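Local coordinates for protein cellulase (Soil metagenome, PDB 5I2U) that probably hydrolyses beta-1,4-glucosidic bonds of cellulose, as a salt-tolerant family 5 glycoside hydrolase built on a TIM barrel, at residues 31-39 against 119-127; 53-63 against 275-286. All blocks are in the same frame, centred on the assembly; numbering follows the deposited sequence.

Contact 1 of 2, residues 31-39 against 119-127; sequences SIVAQNGRL and IENGIYVII
Val33 lays its CG2 methyl over the centre of the Tyr124 ring, 3.6 Å from the centroid and 12° off the ring normal, while Leu39 CD1 covers the opposite face, nearer the rim. Branched aliphatic side chains suit this sandwich because their methyl C-H groups can point into the pi face. With CG anti to its own carbonyl carbon (chi1 -66°), the tyrosine sends its ring across to the 31-39 segment. There Tyr124 OH donates to Gly37 O at 2.5 Å, in the carbonyl plane and on a lone pair. Gly37 leaves the short helix 32-36 with positive phi, which by itself favours glycine. The helix sits at the rim of the TIM barrel's N-terminal end, just beyond the start of strand 124-130, and Tyr124 reaches past Val33 to the turn that follows it. A phenylalanine in its place would probably leave Gly37 O without its donor and that turn less firmly tied to the strand. Gly122, the C-prime residue of the Schellman motif ending helix 104-120, turns its O to Val33 N (3.2 Å), which approaches from above the carbonyl plane. Ile32 CG2 packs 3.4 Å from Gly122 O and 4.2 Å from Ile123 CG2.

Contact 2 of 2, residues 53-63 against 275-286; sequences PVVLRGASLGW and ESRKISWVAWSV
Ala59 CB and Val286 CG2 meet at 3.9 Å on one face of two parallel strands, 57-61 and 281-286, the small alanine leaving room for the valine, with Leu61 CD2 closing against Val286 CB beside them. On the other face Val282 CG1 lies against the backbone of Ala59 and Ser60; Gly58, lacking a side chain, leaves that face to the valine. The strands cross at -33°, as neighbours in a twisted barrel do, and are joined by alternating backbone bonds, among them Ala283 N to Gly58 O and Ser60 N to Ala283 O. Toward the C-terminal ends, Gly62 CA sits over one face of the six-membered ring of Trp284, and Trp63 CD1 lies 3.5 Å from Trp284 CZ2, at the edge of that ring. The peptide bond between Trp284 and Ser285 is cis, consistent with the cis-bonded tryptophan known beside the substrate cleft in related family 5 enzymes.

At the N-terminal ends polar groups take over. Arginine offers an aliphatic stem and a charged end: Arg57 lays CB and CG over the Trp281 ring, then bends at chi2 (124°) toward Glu275. It grips the carboxylate side-on, Arg57 NE reaching Glu275 OE2 at 3.0 Å and Arg57 NH2 reaching Glu275 OE1 at 2.6 Å, both on syn lone pairs. Trp281 NE1 meets Glu275 OE2 on its anti side at 2.9 Å, so that oxygen takes two donors. Where strand pairing gives out, the hydroxyl Ser280 OG accepts from Leu56 N at 2.6 Å, and a water lies within hydrogen-bonding distance of Val54 O, Lys278 O and Ser280 OG.

Helix 313-325 packs against Trp281 and Ala283 from outside, whereas inside the barrel Val282 touches Phe247 of strand 246-252 and Arg89 of strand 87-93.

In the fold
Both contacts reach the eight-stranded parallel barrel, with centres 14 Å apart. Contact 2 is the seam where the first strand, 57-61, meets the last, 281-286, and so closes the barrel; contact 1 involves the third strand, 124-130, two places along from the first. Along the chain the segments alternate: 31-39, 53-63, 119-127, 275-286. The two contacts touch at the bottom of the barrel, where Leu56 meets both Tyr124 and Leu39, and Asn36 rests on Val54. Deeper inside, Ile126 packs against Val282 across the interior. The N-terminal segment thus lies at the N-terminal rim of a barrel whose closing strands carry Trp63 and Trp284 at the opposite, C-terminal end, where TIM barrels hold their active sites.

Contact 1 of 2, residues 31-39 against 119-127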
loop_
_atom_site.group_PDB
_atom_site.type_symbol
_atom_site.label_atom_id
_atom_site.label_comp_id
_atom_site.label_asym_id
_atom_site.label_seq_id
_atom_site.Cartn_x
_atom_site.Cartn_y
_atom_site.Cartn_z
ATOM N N SER A 31 -12.497 -16.782 -1.324
ATOM C CA SER A 31 -11.707 -15.519 -1.311
ATOM C C SER A 31 -10.621 -15.535 -0.234
ATOM O O SER A 31 -10.700 -16.300 0.727
ATOM C CB SER A 31 -12.621 -14.315 -1.108
ATOM O OG SER A 31 -13.028 -14.202 0.247
ATOM N N ILE A 32 -9.614 -14.689 -0.419
ATOM C CA ILE A 32 -8.450 -14.609 0.481
ATOM C C ILE A 32 -8.847 -14.206 1.923
ATOM O O ILE A 32 -8.266 -14.702 2.893
ATOM C CB ILE A 32 -7.347 -13.670 -0.105
ATOM C CG1 ILE A 32 -5.991 -13.835 0.606
ATOM C CG2 ILE A 32 -7.775 -12.204 -0.095
ATOM C CD1 ILE A 32 -5.211 -15.065 0.185
ATOM N N VAL A 33 -9.840 -13.324 2.048
ATOM C CA VAL A 33 -10.325 -12.870 3.350
ATOM C C VAL A 33 -11.130 -13.975 4.032
ATOM O O VAL A 33 -11.012 -14.144 5.252
ATOM C CB VAL A 33 -11.140 -11.551 3.254
ATOM C CG1 VAL A 33 -11.813 -11.214 4.584
ATOM C CG2 VAL A 33 -10.230 -10.415 2.827
ATOM N N ALA A 34 -11.938 -14.708 3.262
ATOM C CA ALA A 34 -12.600 -15.934 3.759
ATOM C C ALA A 34 -11.575 -16.964 4.264
ATOM O O ALA A 34 -11.685 -17.443 5.380
ATOM C CB ALA A 34 -13.494 -16.556 2.683
ATOM N N GLN A 35 -10.589 -17.283 3.429
ATOM C CA GLN A 35 -9.494 -18.191 3.788
ATOM C C GLN A 35 -8.644 -17.767 4.986
ATOM O O GLN A 35 -8.246 -18.624 5.766
ATOM C CB GLN A 35 -8.559 -18.386 2.588
ATOM N N ASN A 36 -8.351 -16.471 5.127
ATOM C CA ASN A 36 -7.409 -15.999 6.153
ATOM C C ASN A 36 -7.987 -15.186 7.322
ATOM O O ASN A 36 -7.376 -15.151 8.389
ATOM C CB ASN A 36 -6.279 -15.209 5.497
ATOM C CG ASN A 36 -5.392 -16.074 4.625
ATOM O OD1 ASN A 36 -4.580 -16.847 5.123
ATOM N ND2 ASN A 36 -5.550 -15.956 3.320
ATOM N N GLY A 37 -9.150 -14.561 7.138
ATOM C CA GLY A 37 -9.785 -13.756 8.188
ATOM C C GLY A 37 -8.938 -12.586 8.681
ATOM O O GLY A 37 -8.274 -11.910 7.893
ATOM N N ARG A 38 -8.949 -12.368 9.990
ATOM C CA ARG A 38 -8.175 -11.293 10.623
ATOM C C ARG A 38 -6.664 -11.543 10.602
ATOM O O ARG A 38 -6.186 -12.574 11.072
ATOM C CB ARG A 38 -8.645 -11.093 12.070
ATOM C CG ARG A 38 -10.081 -10.595 12.177
ATOM C CD ARG A 38 -10.532 -10.571 13.627
ATOM N NE ARG A 38 -10.956 -11.902 14.048
ATOM C CZ ARG A 38 -10.907 -12.387 15.289
ATOM N NH1 ARG A 38 -10.416 -11.675 16.307
ATOM N NH2 ARG A 38 -11.343 -13.629 15.508
ATOM N N LEU A 39 -5.914 -10.589 10.063
ATOM C CA LEU A 39 -4.465 -10.722 9.950
ATOM C C LEU A 39 -3.793 -10.337 11.262
ATOM O O LEU A 39 -4.377 -9.627 12.066
ATOM C CB LEU A 39 -3.935 -9.853 8.804
ATOM C CG LEU A 39 -4.566 -10.129 7.435
ATOM C CD1 LEU A 39 -3.937 -9.268 6.350
ATOM C CD2 LEU A 39 -4.486 -11.604 7.057
ATOM N N ILE A 119 -14.527 -5.325 0.545
ATOM C CA ILE A 119 -15.360 -6.139 1.438
ATOM C C ILE A 119 -16.211 -7.093 0.591
ATOM O O ILE A 119 -16.182 -8.309 0.798
ATOM C CB ILE A 119 -16.228 -5.270 2.404
ATOM C CG1 ILE A 119 -15.336 -4.619 3.467
ATOM C CG2 ILE A 119 -17.313 -6.109 3.083
ATOM C CD1 ILE A 119 -15.962 -3.438 4.173
ATOM N N GLU A 120 -16.937 -6.530 -0.368
ATOM C CA GLU A 120 -17.838 -7.305 -1.227
ATOM C C GLU A 120 -17.161 -8.458 -1.958
ATOM O O GLU A 120 -17.721 -9.549 -2.050
ATOM C CB GLU A 120 -18.516 -6.384 -2.246
ATOM C CG GLU A 120 -19.558 -5.464 -1.631
ATOM C CD GLU A 120 -19.990 -4.357 -2.576
ATOM O OE1 GLU A 120 -19.922 -4.545 -3.820
ATOM O OE2 GLU A 120 -20.407 -3.299 -2.058
ATOM N N ASN A 121 -15.955 -8.211 -2.470
ATOM C CA ASN A 121 -15.223 -9.214 -3.261
ATOM C C ASN A 121 -14.209 -10.043 -2.477
ATOM O O ASN A 121 -13.434 -10.768 -3.072
ATOM C CB ASN A 121 -14.573 -8.540 -4.468
ATOM C CG ASN A 121 -15.604 -7.994 -5.444
ATOM O OD1 ASN A 121 -16.255 -8.760 -6.158
ATOM N ND2 ASN A 121 -15.763 -6.668 -5.480
ATOM N N GLY A 122 -14.201 -9.920 -1.152
ATOM C CA GLY A 122 -13.391 -10.783 -0.300
ATOM C C GLY A 122 -11.884 -10.556 -0.349
ATOM O O GLY A 122 -11.107 -11.510 -0.214
ATOM N N ILE A 123 -11.451 -9.303 -0.522
ATOM C CA ILE A 123 -10.017 -8.984 -0.524
ATOM C C ILE A 123 -9.667 -7.898 0.498
ATOM O O ILE A 123 -10.545 -7.183 0.994
ATOM C CB ILE A 123 -9.495 -8.599 -1.930
ATOM C CG1 ILE A 123 -10.206 -7.355 -2.472
ATOM C CG2 ILE A 123 -9.667 -9.766 -2.905
ATOM C CD1 ILE A 123 -9.394 -6.608 -3.514
ATOM N N TYR A 124 -8.371 -7.809 0.809
ATOM C CA TYR A 124 -7.864 -6.841 1.769
ATOM C C TYR A 124 -7.717 -5.496 1.079
ATOM O O TYR A 124 -7.530 -5.417 -0.153
ATOM C CB TYR A 124 -6.527 -7.313 2.397
ATOM C CG TYR A 124 -6.700 -8.557 3.248
ATOM C CD1 TYR A 124 -7.046 -8.461 4.601
ATOM C CD2 TYR A 124 -6.560 -9.829 2.697
ATOM C CE1 TYR A 124 -7.242 -9.595 5.375
ATOM C CE2 TYR A 124 -6.739 -10.966 3.467
ATOM C CZ TYR A 124 -7.093 -10.842 4.803
ATOM O OH TYR A 124 -7.282 -11.963 5.564
ATOM N N VAL A 125 -7.802 -4.435 1.880
ATOM C CA VAL A 125 -7.748 -3.094 1.355
ATOM C C VAL A 125 -6.932 -2.202 2.276
ATOM O O VAL A 125 -7.132 -2.200 3.504
ATOM C CB VAL A 125 -9.166 -2.526 1.104
ATOM C CG1 VAL A 125 -10.015 -2.526 2.375
ATOM C CG2 VAL A 125 -9.078 -1.133 0.502
ATOM N N ILE A 126 -5.997 -1.467 1.675
ATOM C CA ILE A 126 -5.170 -0.535 2.413
ATOM C C ILE A 126 -5.805 0.827 2.262
ATOM O O ILE A 126 -6.057 1.263 1.148
ATOM C CB ILE A 126 -3.699 -0.500 1.904
ATOM C CG1 ILE A 126 -3.023 -1.860 2.153
ATOM C CG2 ILE A 126 -2.897 0.597 2.609
ATOM C CD1 ILE A 126 -1.728 -2.042 1.378
ATOM N N ILE A 127 -6.072 1.478 3.387
ATOM C CA ILE A 127 -6.539 2.859 3.401
ATOM C C ILE A 127 -5.321 3.720 3.641
ATOM O O ILE A 127 -4.817 3.776 4.758
ATOM C CB ILE A 127 -7.628 3.103 4.477
ATOM C CG1 ILE A 127 -8.861 2.218 4.205
ATOM C CG2 ILE A 127 -8.071 4.559 4.466
ATOM C CD1 ILE A 127 -9.866 2.203 5.332
#

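Contact 2 of 2, residues 53-63 against 275-286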
loop_
_atom_site.group_PDB
_atom_site.type_symbol
_atom_site.label_atom_id
_atom_site.label_comp_id
_atom_site.label_asym_id
_atom_site.label_seq_id
_atom_site.Cartn_x
_atom_site.Cartn_y
_atom_site.Cartn_z
ATOM N N PRO A 53 1.763 -17.978 7.682
ATOM C CA PRO A 53 2.177 -16.772 6.956
ATOM C C PRO A 53 1.211 -16.422 5.825
ATOM O O PRO A 53 0.643 -17.312 5.194
ATOM C CB PRO A 53 3.551 -17.153 6.372
ATOM C CG PRO A 53 4.034 -18.283 7.215
ATOM C CD PRO A 53 2.792 -19.034 7.602
ATOM N N VAL A 54 0.991 -15.130 5.629
ATOM C CA VAL A 54 0.225 -14.626 4.501
ATOM C C VAL A 54 1.153 -13.695 3.739
ATOM O O VAL A 54 1.898 -12.905 4.333
ATOM C CB VAL A 54 -1.044 -13.858 4.952
ATOM C CG1 VAL A 54 -1.794 -13.278 3.756
ATOM C CG2 VAL A 54 -1.966 -14.768 5.739
ATOM N N VAL A 55 1.097 -13.809 2.421
ATOM C CA VAL A 55 1.760 -12.894 1.512
ATOM C C VAL A 55 0.653 -12.309 0.625
ATOM O O VAL A 55 0.021 -13.037 -0.148
ATOM C CB VAL A 55 2.819 -13.621 0.668
ATOM C CG1 VAL A 55 3.549 -12.639 -0.228
ATOM C CG2 VAL A 55 3.798 -14.350 1.576
ATOM N N LEU A 56 0.414 -11.007 0.764
ATOM C CA LEU A 56 -0.523 -10.314 -0.094
ATOM C C LEU A 56 0.213 -9.729 -1.304
ATOM O O LEU A 56 1.322 -9.186 -1.176
ATOM C CB LEU A 56 -1.238 -9.215 0.674
ATOM C CG LEU A 56 -2.056 -9.690 1.882
ATOM C CD1 LEU A 56 -2.554 -8.494 2.663
ATOM C CD2 LEU A 56 -3.219 -10.587 1.475
ATOM N N ARG A 57 -0.396 -9.889 -2.475
ATOM C CA ARG A 57 0.104 -9.314 -3.724
ATOM C C ARG A 57 -1.038 -8.611 -4.421
ATOM O O ARG A 57 -2.103 -9.191 -4.604
ATOM C CB ARG A 57 0.639 -10.407 -4.636
ATOM C CG ARG A 57 1.840 -11.153 -4.076
ATOM C CD ARG A 57 1.509 -12.618 -4.043
ATOM N NE ARG A 57 2.555 -13.456 -3.482
ATOM C CZ ARG A 57 2.351 -14.695 -3.039
ATOM N NH1 ARG A 57 1.142 -15.259 -3.114
ATOM N NH2 ARG A 57 3.368 -15.384 -2.525
ATOM N N GLY A 58 -0.824 -7.350 -4.784
ATOM C CA GLY A 58 -1.842 -6.586 -5.495
ATOM C C GLY A 58 -1.355 -5.275 -6.089
ATOM O O GLY A 58 -0.171 -5.119 -6.390
ATOM N N ALA A 59 -2.286 -4.343 -6.247
ATOM C CA ALA A 59 -2.049 -3.101 -6.965
ATOM C C ALA A 59 -2.684 -1.902 -6.245
ATOM O O ALA A 59 -3.738 -2.031 -5.646
ATOM C CB ALA A 59 -2.597 -3.226 -8.372
ATOM N N SER A 60 -2.002 -0.756 -6.307
ATOM C CA SER A 60 -2.490 0.500 -5.758
ATOM C C SER A 60 -3.121 1.359 -6.839
ATOM O O SER A 60 -2.560 1.515 -7.925
ATOM C CB SER A 60 -1.349 1.284 -5.135
ATOM O OG SER A 60 -1.824 2.449 -4.473
ATOM N N LEU A 61 -4.297 1.911 -6.535
ATOM C CA LEU A 61 -4.848 3.004 -7.337
ATOM C C LEU A 61 -3.903 4.163 -7.102
ATOM O O LEU A 61 -3.189 4.192 -6.092
ATOM C CB LEU A 61 -6.264 3.370 -6.903
ATOM C CG LEU A 61 -7.303 2.242 -6.948
ATOM C CD1 LEU A 61 -8.648 2.700 -6.413
ATOM C CD2 LEU A 61 -7.475 1.701 -8.361
ATOM N N GLY A 62 -3.828 5.080 -8.054
ATOM C CA GLY A 62 -2.984 6.255 -7.883
ATOM C C GLY A 62 -3.715 7.311 -7.062
ATOM O O GLY A 62 -4.896 7.162 -6.740
ATOM N N TRP A 63 -3.000 8.381 -6.736
ATOM C CA TRP A 63 -3.573 9.578 -6.117
ATOM C C TRP A 63 -5.031 9.745 -6.554
ATOM O O TRP A 63 -5.285 9.927 -7.740
ATOM C CB TRP A 63 -2.823 10.838 -6.559
ATOM C CG TRP A 63 -1.381 10.889 -6.271
ATOM C CD1 TRP A 63 -0.382 10.265 -6.958
ATOM C CD2 TRP A 63 -0.739 11.661 -5.255
ATOM N NE1 TRP A 63 0.838 10.559 -6.406
ATOM C CE2 TRP A 63 0.646 11.421 -5.360
ATOM C CE3 TRP A 63 -1.203 12.509 -4.247
ATOM C CZ2 TRP A 63 1.578 12.017 -4.513
ATOM C CZ3 TRP A 63 -0.277 13.084 -3.385
ATOM C CH2 TRP A 63 1.103 12.835 -3.528
ATOM N N GLU A 275 9.444 -12.661 -2.454
ATOM C CA GLU A 275 8.754 -13.938 -2.344
ATOM C C GLU A 275 9.511 -14.912 -1.427
ATOM O O GLU A 275 8.880 -15.617 -0.647
ATOM C CB GLU A 275 8.508 -14.548 -3.716
ATOM C CG GLU A 275 7.515 -13.765 -4.576
ATOM C CD GLU A 275 6.086 -13.800 -4.067
ATOM O OE1 GLU A 275 5.656 -14.839 -3.535
ATOM O OE2 GLU A 275 5.382 -12.777 -4.193
ATOM N N SER A 276 10.846 -14.912 -1.490
ATOM C CA SER A 276 11.656 -15.750 -0.605
ATOM C C SER A 276 11.609 -15.254 0.843
ATOM O O SER A 276 11.665 -16.060 1.760
ATOM C CB SER A 276 13.104 -15.874 -1.106
ATOM O OG SER A 276 13.861 -14.715 -0.830
ATOM N N ARG A 277 11.477 -13.935 1.036
ATOM C CA ARG A 277 11.261 -13.341 2.370
ATOM C C ARG A 277 9.799 -13.329 2.832
ATOM O O ARG A 277 9.534 -12.870 3.931
ATOM C CB ARG A 277 11.777 -11.889 2.427
ATOM C CG ARG A 277 13.218 -11.681 2.009
ATOM C CD ARG A 277 14.198 -12.301 2.974
ATOM N NE ARG A 277 15.572 -12.022 2.562
ATOM C CZ ARG A 277 16.228 -12.637 1.573
ATOM N NH1 ARG A 277 15.671 -13.617 0.856
ATOM N NH2 ARG A 277 17.478 -12.267 1.301
ATOM N N LYS A 278 8.855 -13.815 2.028
ATOM C CA LYS A 278 7.413 -13.715 2.345
ATOM C C LYS A 278 6.963 -12.283 2.706
ATOM O O LYS A 278 6.177 -12.085 3.630
ATOM C CB LYS A 278 7.023 -14.703 3.462
ATOM C CG LYS A 278 7.177 -16.175 3.088
ATOM C CD LYS A 278 6.259 -17.079 3.905
ATOM C CE LYS A 278 6.387 -18.543 3.496
ATOM N NZ LYS A 278 7.734 -19.093 3.829
ATOM N N ILE A 279 7.485 -11.303 1.968
ATOM C CA ILE A 279 7.136 -9.885 2.111
ATOM C C ILE A 279 5.962 -9.599 1.181
ATOM O O ILE A 279 6.012 -9.953 -0.009
ATOM C CB ILE A 279 8.316 -8.968 1.710
ATOM C CG1 ILE A 279 9.448 -9.076 2.729
ATOM C CG2 ILE A 279 7.864 -7.516 1.559
ATOM C CD1 ILE A 279 10.771 -8.516 2.242
ATOM N N SER A 280 4.906 -8.986 1.716
ATOM C CA SER A 280 3.750 -8.615 0.897
ATOM C C SER A 280 4.078 -7.395 0.043
ATOM O O SER A 280 4.900 -6.574 0.441
ATOM C CB SER A 280 2.526 -8.343 1.766
ATOM O OG SER A 280 2.013 -9.549 2.287
ATOM N N TRP A 281 3.464 -7.293 -1.140
ATOM C CA TRP A 281 3.758 -6.175 -2.062
ATOM C C TRP A 281 2.575 -5.652 -2.877
ATOM O O TRP A 281 1.670 -6.391 -3.226
ATOM C CB TRP A 281 4.955 -6.485 -2.975
ATOM C CG TRP A 281 4.905 -7.757 -3.731
ATOM C CD1 TRP A 281 5.394 -8.964 -3.326
ATOM C CD2 TRP A 281 4.362 -7.964 -5.042
ATOM N NE1 TRP A 281 5.175 -9.921 -4.293
ATOM C CE2 TRP A 281 4.543 -9.339 -5.359
ATOM C CE3 TRP A 281 3.729 -7.126 -5.979
ATOM C CZ2 TRP A 281 4.129 -9.893 -6.581
ATOM C CZ3 TRP A 281 3.307 -7.675 -7.204
ATOM C CH2 TRP A 281 3.512 -9.049 -7.489
ATOM N N VAL A 282 2.614 -4.358 -3.156
ATOM C CA VAL A 282 1.568 -3.656 -3.890
ATOM C C VAL A 282 2.224 -2.819 -4.988
ATOM O O VAL A 282 3.043 -1.925 -4.708
ATOM C CB VAL A 282 0.736 -2.760 -2.957
ATOM C CG1 VAL A 282 -0.555 -2.315 -3.632
ATOM C CG2 VAL A 282 0.411 -3.490 -1.649
ATOM N N ALA A 283 1.856 -3.104 -6.237
ATOM C CA ALA A 283 2.441 -2.401 -7.393
ATOM C C ALA A 283 1.688 -1.096 -7.708
ATOM O O ALA A 283 0.452 -1.063 -7.638
ATOM C CB ALA A 283 2.463 -3.316 -8.599
ATOM N N TRP A 284 2.441 -0.054 -8.084
ATOM C CA TRP A 284 1.931 1.312 -8.406
ATOM C C TRP A 284 2.151 1.666 -9.892
ATOM O O TRP A 284 3.257 1.447 -10.390
ATOM C CB TRP A 284 2.705 2.304 -7.550
ATOM C CG TRP A 284 2.442 3.775 -7.762
ATOM C CD1 TRP A 284 3.013 4.592 -8.703
ATOM C CD2 TRP A 284 1.560 4.600 -7.000
ATOM N NE1 TRP A 284 2.524 5.865 -8.585
ATOM C CE2 TRP A 284 1.636 5.904 -7.544
ATOM C CE3 TRP A 284 0.687 4.360 -5.928
ATOM C CZ2 TRP A 284 0.891 6.978 -7.029
ATOM C CZ3 TRP A 284 -0.043 5.425 -5.413
ATOM C CH2 TRP A 284 0.072 6.723 -5.960
ATOM N N SER A 285 1.187 2.227 -10.637
ATOM C CA SER A 285 -0.171 2.586 -10.212
ATOM C C SER A 285 -1.175 2.268 -11.300
ATOM O O SER A 285 -0.869 2.349 -12.517
ATOM C CB SER A 285 -0.295 4.086 -9.884
ATOM O OG SER A 285 0.111 4.922 -10.952
ATOM N N VAL A 286 -2.396 1.982 -10.846
ATOM C CA VAL A 286 -3.542 1.764 -11.736
ATOM C C VAL A 286 -4.048 3.151 -12.102
ATOM O O VAL A 286 -4.895 3.729 -11.418
ATOM C CB VAL A 286 -4.659 0.942 -11.074
ATOM C CG1 VAL A 286 -5.804 0.734 -12.040
ATOM C CG2 VAL A 286 -4.126 -0.398 -10.578
HETATM O O HOH W 1 3.895 -10.793 3.981
#